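Local atomic coordinates of Phikz039 (Pseudomonas phage phikz, PDB entry 3ZBQ), a protein that is a phage-encoded member of the tubulin-like family, also called PhuZ, and holds guanosine-5'-diphosphate in a pocket of its N-terminal part. Residues 32-40 with 65-73; 239-249 with 255-266. All blocks are in the same frame, centred on the assembly; numbering follows the deposited sequence.

Interaction 1: residues 32-40 with 65-73; sequences YIDTSVQNK and KRAIGMGKD
T35 and A67 form the tight centre of this contact, where the loop that follows strand 30-34 lies against the loop that leads into helix 74-81. The carbonyl oxygen T35 O accepts the N-H of G69 (G69 N to T35 O, 3.0 Å), while A67 CB packs 3.5 Å from the same oxygen T35 O. A second bond runs from V37 N to A67 O at 3.2 Å, nearly straight with 164° at the hydrogen. In both bonds the donor stands above the carbonyl plane. The two bonds enclose S36 and I68 in a single, isolated beta bridge. S36 CB settles 3.6 Å from G69 N. With OG1 between the backbone N and the carbonyl carbon (chi1 58°), T35 turns its hydroxyl to S108 OG, its hydrogen-bond partner in a glycine-rich loop that probably corresponds to the tubulin signature loop. T35 OG1 also meets M70 CG at 3.8 Å, the two side chains crossing at about a right angle, and M70 packs further on A77, L80 and A107.

By their places after strands 30-34 and 49-51, the loops probably correspond to T2 and T3 of the tubulin fold; K72 of the second touches guanosine-5'-diphosphate.

D34 fixes the start of the first loop: its OD1 takes the N-H of T35 at 2.6 Å, and its OD2 uses its syn lone pair to receive N39 ND2 in an almost linear bond (173°). The type I turn from V37 to K40 thereby stays close to the strand end.

On the solvent side the packing is thinner. V37, an exposed residue, touches A67 by CG1 to CB at 3.8 Å, and the CB of I68 points away from 32-40, leaving that side chain exposed and contributing little buried surface.

Interaction 2: residues 239-249 with 255-266; sequences PISIASLYTDP and ISTVLTRTTGYA
I240 O is gripped by two consecutive N-H groups: T260 N at 3.0 Å, in the carbonyl plane, and L259 N, whose bond is weak because the angle at its hydrogen is only 128°. V258 CG2 also presses on I240 O at 3.4 Å. From here the ladder alternates regularly from I242 N to T260 O up to A266 N to Y246 O, and the 17° between strand axes confirms parallel pairing. Strand 260-265 is the outermost strand of the sheet within this chain, in the tubulin-like C-terminal domain; on the other side of strand 239-246, I240 and S241 both pair with I280 of strand 275-281, a classic beta bulge.

On the face bearing I242, S244 and Y246, R261 extends fully from CG to NE, lying alongside I242 (R261 CG to I242 CG2, 3.7 Å). Its NH2 reaches Y246 OH at 2.8 Å in a weak bond, with ring and guanidinium planes 58° apart, and also forms a salt bridge with D252. R261 NE donates to a water 2.7 Å away that S244 OG shares; S244 OG also bonds H277.

Where the strands end, P249 CB sits over the face of the Y265 ring, 4.0 Å from its centroid, a CH-pi contact; D252 receives Y265 OH.

In the fold
Interactions 1 and 2 lie on opposite sides of the chain's centre, about 40 Å apart between centres and about 23 Å between nearest atoms, so neither touches the other. Both nevertheless reach one mixed sheet: strand 30-34 stands next to strand 49-51, outermost within this chain, whereas strand 260-265 is the chain's outermost strand at the far end. The guanosine-5'-diphosphate pocket concerns interaction 1, which supplies K72 to it and brings the side chain of M70 to about 5 Å from the nucleotide. Interaction 2 lies instead in the C-terminal domain of the phage tubulin-like family, and the pocket residues all precede it in the chain.

Interaction 1: residues 32-40 with 65-73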
# COMPACT_ATOMS: atom_id res chain seq x y z
N TYR A 32 6.38 1.10 -12.85
CA TYR A 32 7.26 0.68 -11.77
C TYR A 32 8.21 1.81 -11.39
O TYR A 32 8.83 2.43 -12.25
CB TYR A 32 8.13 -0.48 -12.23
CG TYR A 32 7.41 -1.76 -12.55
CD1 TYR A 32 6.86 -1.98 -13.82
CD2 TYR A 32 7.32 -2.78 -11.62
CE1 TYR A 32 6.22 -3.17 -14.12
CE2 TYR A 32 6.68 -3.97 -11.91
CZ TYR A 32 6.14 -4.16 -13.16
OH TYR A 32 5.51 -5.34 -13.46
N ILE A 33 8.32 2.06 -10.09
CA ILE A 33 9.19 3.11 -9.58
C ILE A 33 10.01 2.57 -8.42
O ILE A 33 9.46 2.03 -7.46
CB ILE A 33 8.40 4.35 -9.10
CG1 ILE A 33 7.35 4.79 -10.13
CG2 ILE A 33 9.34 5.51 -8.80
CD1 ILE A 33 6.02 4.11 -9.94
N ASP A 34 11.32 2.71 -8.49
CA ASP A 34 12.20 2.19 -7.44
C ASP A 34 13.47 3.02 -7.37
O ASP A 34 13.67 3.95 -8.16
CB ASP A 34 12.55 0.73 -7.72
CG ASP A 34 12.95 -0.04 -6.47
OD1 ASP A 34 13.20 0.59 -5.41
OD2 ASP A 34 13.00 -1.28 -6.55
N THR A 35 14.32 2.67 -6.42
CA THR A 35 15.63 3.30 -6.25
C THR A 35 16.73 2.28 -6.53
O THR A 35 17.88 2.44 -6.10
CB THR A 35 15.81 3.84 -4.83
OG1 THR A 35 15.64 2.75 -3.91
CG2 THR A 35 14.74 4.91 -4.52
N SER A 36 16.37 1.22 -7.24
CA SER A 36 17.26 0.07 -7.39
C SER A 36 17.08 -0.57 -8.76
O SER A 36 15.95 -0.79 -9.20
CB SER A 36 16.94 -0.94 -6.29
OG SER A 36 17.40 -2.24 -6.60
N VAL A 37 18.19 -0.84 -9.46
CA VAL A 37 18.11 -1.54 -10.75
C VAL A 37 18.05 -3.04 -10.55
O VAL A 37 17.61 -3.78 -11.42
CB VAL A 37 19.27 -1.17 -11.70
CG1 VAL A 37 19.30 0.33 -11.92
CG2 VAL A 37 20.61 -1.63 -11.12
N GLN A 38 18.49 -3.50 -9.38
CA GLN A 38 18.54 -4.93 -9.10
C GLN A 38 17.14 -5.56 -9.13
O GLN A 38 16.97 -6.70 -9.56
CB GLN A 38 19.22 -5.20 -7.76
CG GLN A 38 19.66 -6.64 -7.61
CD GLN A 38 19.29 -7.25 -6.28
OE1 GLN A 38 18.74 -6.57 -5.41
NE2 GLN A 38 19.60 -8.53 -6.10
N ASN A 39 16.14 -4.80 -8.68
CA ASN A 39 14.79 -5.33 -8.57
C ASN A 39 14.09 -5.47 -9.91
O ASN A 39 13.01 -6.07 -9.99
CB ASN A 39 13.94 -4.45 -7.64
CG ASN A 39 14.29 -4.64 -6.18
OD1 ASN A 39 14.70 -5.72 -5.76
ND2 ASN A 39 14.12 -3.58 -5.40
N LYS A 40 14.69 -4.90 -10.95
CA LYS A 40 14.15 -5.04 -12.29
C LYS A 40 14.09 -6.51 -12.70
O LYS A 40 14.95 -7.32 -12.32
CB LYS A 40 14.94 -4.20 -13.28
CG LYS A 40 14.77 -2.70 -13.08
CD LYS A 40 15.79 -1.89 -13.87
CE LYS A 40 15.62 -2.07 -15.36
NZ LYS A 40 16.85 -1.64 -16.10
N LYS A 65 27.06 8.07 -8.86
CA LYS A 65 25.66 8.08 -9.30
C LYS A 65 25.17 6.65 -9.58
O LYS A 65 25.50 6.06 -10.61
CB LYS A 65 25.50 8.95 -10.53
CG LYS A 65 24.07 9.42 -10.80
CD LYS A 65 23.94 9.83 -12.26
CE LYS A 65 23.23 11.17 -12.42
NZ LYS A 65 23.86 11.98 -13.50
N ARG A 66 24.39 6.10 -8.65
CA ARG A 66 23.98 4.70 -8.73
C ARG A 66 22.56 4.46 -8.21
O ARG A 66 21.92 5.34 -7.64
CB ARG A 66 24.95 3.80 -7.96
CG ARG A 66 26.06 3.19 -8.81
CD ARG A 66 26.98 2.27 -8.00
NE ARG A 66 26.64 0.85 -8.13
CZ ARG A 66 27.41 -0.14 -7.69
NH1 ARG A 66 28.56 0.13 -7.09
NH2 ARG A 66 27.03 -1.41 -7.85
N ALA A 67 22.08 3.24 -8.42
CA ALA A 67 20.76 2.86 -7.93
C ALA A 67 20.89 1.50 -7.30
O ALA A 67 20.73 0.46 -7.96
CB ALA A 67 19.75 2.83 -9.07
N ILE A 68 21.22 1.49 -6.01
CA ILE A 68 21.46 0.23 -5.31
C ILE A 68 20.52 0.07 -4.12
O ILE A 68 20.84 -0.64 -3.17
CB ILE A 68 22.92 0.13 -4.86
CG1 ILE A 68 23.33 1.39 -4.09
CG2 ILE A 68 23.82 -0.07 -6.08
CD1 ILE A 68 24.71 1.26 -3.37
N GLY A 69 19.36 0.72 -4.18
CA GLY A 69 18.39 0.60 -3.11
C GLY A 69 18.67 1.52 -1.94
O GLY A 69 19.67 2.26 -1.92
N MET A 70 17.81 1.46 -0.93
CA MET A 70 17.94 2.29 0.25
C MET A 70 18.12 1.47 1.53
O MET A 70 18.24 2.03 2.62
CB MET A 70 16.73 3.24 0.35
CG MET A 70 16.77 4.36 -0.68
SD MET A 70 17.95 5.64 -0.28
CE MET A 70 18.97 5.60 -1.74
N GLY A 71 18.15 0.15 1.39
CA GLY A 71 18.36 -0.75 2.52
C GLY A 71 17.59 -0.42 3.79
O GLY A 71 18.19 -0.29 4.86
N LYS A 72 16.27 -0.29 3.67
CA LYS A 72 15.37 -0.02 4.80
C LYS A 72 15.59 1.31 5.53
O LYS A 72 15.07 1.51 6.63
CB LYS A 72 15.34 -1.21 5.77
CG LYS A 72 14.84 -2.48 5.12
CD LYS A 72 14.67 -3.58 6.16
CE LYS A 72 14.14 -4.86 5.52
NZ LYS A 72 15.11 -5.47 4.58
N ASP A 73 16.33 2.22 4.91
CA ASP A 73 16.54 3.55 5.47
C ASP A 73 15.45 4.47 4.93
O ASP A 73 15.62 5.11 3.89
CB ASP A 73 17.92 4.10 5.08
CG ASP A 73 18.31 5.34 5.89
OD1 ASP A 73 17.42 6.11 6.30
OD2 ASP A 73 19.53 5.53 6.10

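Interaction 2: residues 239-249 with 255-266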
# COMPACT_ATOMS: atom_id res chain seq x y z
N PRO A 239 -19.18 -0.49 8.59
CA PRO A 239 -18.76 -0.13 7.23
C PRO A 239 -19.14 1.30 6.88
O PRO A 239 -20.26 1.76 7.20
CB PRO A 239 -19.53 -1.13 6.35
CG PRO A 239 -20.75 -1.50 7.16
CD PRO A 239 -20.27 -1.49 8.60
N ILE A 240 -18.23 2.01 6.21
CA ILE A 240 -18.49 3.39 5.79
C ILE A 240 -19.03 3.46 4.36
O ILE A 240 -20.05 4.09 4.09
CB ILE A 240 -17.20 4.23 5.89
CG1 ILE A 240 -16.73 4.31 7.35
CG2 ILE A 240 -17.41 5.63 5.29
CD1 ILE A 240 -15.28 4.78 7.53
N SER A 241 -18.34 2.79 3.44
CA SER A 241 -18.64 2.89 2.02
C SER A 241 -18.45 1.53 1.35
O SER A 241 -17.40 0.90 1.50
CB SER A 241 -17.75 3.94 1.36
OG SER A 241 -18.17 4.23 0.04
N ILE A 242 -19.47 1.08 0.62
CA ILE A 242 -19.39 -0.23 -0.01
C ILE A 242 -19.71 -0.17 -1.49
O ILE A 242 -20.69 0.48 -1.90
CB ILE A 242 -20.29 -1.28 0.70
CG1 ILE A 242 -20.14 -2.64 0.03
CG2 ILE A 242 -21.75 -0.84 0.69
CD1 ILE A 242 -20.79 -3.78 0.80
N ALA A 243 -18.88 -0.83 -2.29
CA ALA A 243 -19.17 -1.05 -3.71
C ALA A 243 -19.39 -2.53 -3.94
O ALA A 243 -18.54 -3.35 -3.61
CB ALA A 243 -18.03 -0.55 -4.57
N SER A 244 -20.52 -2.89 -4.54
CA SER A 244 -20.84 -4.29 -4.75
C SER A 244 -21.05 -4.61 -6.24
O SER A 244 -21.68 -3.83 -6.96
CB SER A 244 -22.08 -4.69 -3.96
OG SER A 244 -21.90 -4.49 -2.56
N LEU A 245 -20.54 -5.76 -6.67
CA LEU A 245 -20.82 -6.28 -8.01
C LEU A 245 -21.62 -7.57 -7.92
O LEU A 245 -21.28 -8.45 -7.14
CB LEU A 245 -19.52 -6.56 -8.75
CG LEU A 245 -18.70 -5.34 -9.15
CD1 LEU A 245 -17.39 -5.75 -9.82
CD2 LEU A 245 -19.52 -4.49 -10.10
N TYR A 246 -22.68 -7.67 -8.72
CA TYR A 246 -23.46 -8.90 -8.82
C TYR A 246 -23.52 -9.34 -10.28
O TYR A 246 -23.61 -8.49 -11.18
CB TYR A 246 -24.89 -8.66 -8.31
CG TYR A 246 -24.95 -8.11 -6.91
CD1 TYR A 246 -24.88 -6.74 -6.68
CD2 TYR A 246 -25.08 -8.96 -5.81
CE1 TYR A 246 -24.93 -6.22 -5.40
CE2 TYR A 246 -25.13 -8.45 -4.53
CZ TYR A 246 -25.06 -7.09 -4.33
OH TYR A 246 -25.11 -6.59 -3.05
N THR A 247 -23.47 -10.64 -10.53
CA THR A 247 -23.72 -11.14 -11.89
C THR A 247 -25.22 -11.33 -12.08
O THR A 247 -25.71 -11.38 -13.20
CB THR A 247 -22.99 -12.44 -12.19
OG1 THR A 247 -23.10 -13.33 -11.06
CG2 THR A 247 -21.51 -12.16 -12.50
N ASP A 248 -25.94 -11.46 -10.96
CA ASP A 248 -27.40 -11.51 -10.99
C ASP A 248 -27.99 -10.29 -10.28
O ASP A 248 -27.90 -10.18 -9.05
CB ASP A 248 -27.89 -12.80 -10.33
CG ASP A 248 -29.41 -12.97 -10.42
OD1 ASP A 248 -30.12 -12.05 -10.90
OD2 ASP A 248 -29.89 -14.04 -10.01
N PRO A 249 -28.59 -9.38 -11.05
CA PRO A 249 -29.14 -8.12 -10.54
C PRO A 249 -30.18 -8.35 -9.46
O PRO A 249 -30.34 -7.50 -8.57
CB PRO A 249 -29.79 -7.49 -11.78
CG PRO A 249 -28.99 -8.04 -12.93
CD PRO A 249 -28.68 -9.46 -12.52
N ILE A 255 -26.39 -5.09 2.48
CA ILE A 255 -25.95 -6.06 3.47
C ILE A 255 -26.21 -5.59 4.90
O ILE A 255 -26.90 -6.26 5.67
CB ILE A 255 -24.47 -6.43 3.25
CG1 ILE A 255 -24.35 -7.13 1.89
CG2 ILE A 255 -23.95 -7.28 4.39
CD1 ILE A 255 -22.96 -7.61 1.56
N SER A 256 -25.67 -4.42 5.24
CA SER A 256 -25.87 -3.82 6.55
C SER A 256 -25.95 -2.31 6.39
O SER A 256 -25.69 -1.79 5.30
CB SER A 256 -24.71 -4.18 7.48
OG SER A 256 -23.49 -3.68 6.98
N THR A 257 -26.33 -1.62 7.46
CA THR A 257 -26.33 -0.16 7.49
C THR A 257 -24.96 0.36 7.06
O THR A 257 -23.92 -0.10 7.54
CB THR A 257 -26.62 0.35 8.90
OG1 THR A 257 -27.86 -0.21 9.36
CG2 THR A 257 -26.73 1.84 8.90
N VAL A 258 -24.95 1.33 6.15
CA VAL A 258 -23.71 1.83 5.56
C VAL A 258 -23.94 3.25 5.09
O VAL A 258 -25.09 3.64 4.79
CB VAL A 258 -23.23 0.89 4.41
CG1 VAL A 258 -24.13 1.01 3.18
CG2 VAL A 258 -21.77 1.15 4.05
N LEU A 259 -22.89 4.06 5.04
CA LEU A 259 -23.07 5.49 4.72
C LEU A 259 -23.24 5.72 3.22
O LEU A 259 -24.14 6.44 2.79
CB LEU A 259 -21.93 6.34 5.27
CG LEU A 259 -21.69 6.19 6.78
CD1 LEU A 259 -20.62 7.15 7.25
CD2 LEU A 259 -22.99 6.42 7.55
N THR A 260 -22.36 5.12 2.43
CA THR A 260 -22.46 5.15 0.97
C THR A 260 -22.47 3.73 0.41
O THR A 260 -21.71 2.87 0.86
CB THR A 260 -21.31 5.99 0.35
OG1 THR A 260 -21.54 7.38 0.61
CG2 THR A 260 -21.21 5.77 -1.16
N ARG A 261 -23.37 3.47 -0.53
CA ARG A 261 -23.41 2.18 -1.21
C ARG A 261 -23.55 2.41 -2.72
O ARG A 261 -24.37 3.23 -3.17
CB ARG A 261 -24.56 1.30 -0.69
CG ARG A 261 -24.67 -0.08 -1.37
CD ARG A 261 -25.68 -1.00 -0.68
NE ARG A 261 -25.64 -2.36 -1.22
CZ ARG A 261 -26.48 -2.84 -2.13
NH1 ARG A 261 -27.47 -2.09 -2.61
NH2 ARG A 261 -26.34 -4.09 -2.56
N THR A 262 -22.76 1.69 -3.49
CA THR A 262 -22.93 1.72 -4.94
C THR A 262 -22.84 0.30 -5.47
O THR A 262 -22.12 -0.54 -4.91
CB THR A 262 -21.91 2.68 -5.60
OG1 THR A 262 -22.28 2.93 -6.96
CG2 THR A 262 -20.50 2.11 -5.54
N THR A 263 -23.60 0.00 -6.52
CA THR A 263 -23.62 -1.35 -7.07
C THR A 263 -23.42 -1.37 -8.58
O THR A 263 -23.78 -0.41 -9.27
CB THR A 263 -24.92 -2.11 -6.73
OG1 THR A 263 -26.01 -1.57 -7.49
CG2 THR A 263 -25.23 -2.01 -5.25
N GLY A 264 -22.86 -2.46 -9.09
CA GLY A 264 -22.73 -2.65 -10.52
C GLY A 264 -23.18 -4.04 -10.92
O GLY A 264 -23.10 -4.96 -10.10
N TYR A 265 -23.65 -4.20 -12.15
CA TYR A 265 -24.10 -5.51 -12.62
C TYR A 265 -23.13 -6.05 -13.65
O TYR A 265 -23.05 -5.54 -14.78
CB TYR A 265 -25.53 -5.42 -13.17
CG TYR A 265 -26.49 -4.89 -12.12
CD1 TYR A 265 -26.47 -5.40 -10.83
CD2 TYR A 265 -27.39 -3.87 -12.41
CE1 TYR A 265 -27.33 -4.93 -9.86
CE2 TYR A 265 -28.25 -3.39 -11.45
CZ TYR A 265 -28.21 -3.92 -10.17
OH TYR A 265 -29.06 -3.46 -9.20
N ALA A 266 -22.37 -7.07 -13.25
CA ALA A 266 -21.35 -7.67 -14.09
C ALA A 266 -21.96 -8.69 -15.04
O ALA A 266 -22.89 -9.41 -14.67
CB ALA A 266 -20.27 -8.32 -13.23
O HOH W 1 -23.87 -4.41 -0.85
O HOH W 2 -25.56 -8.87 -14.36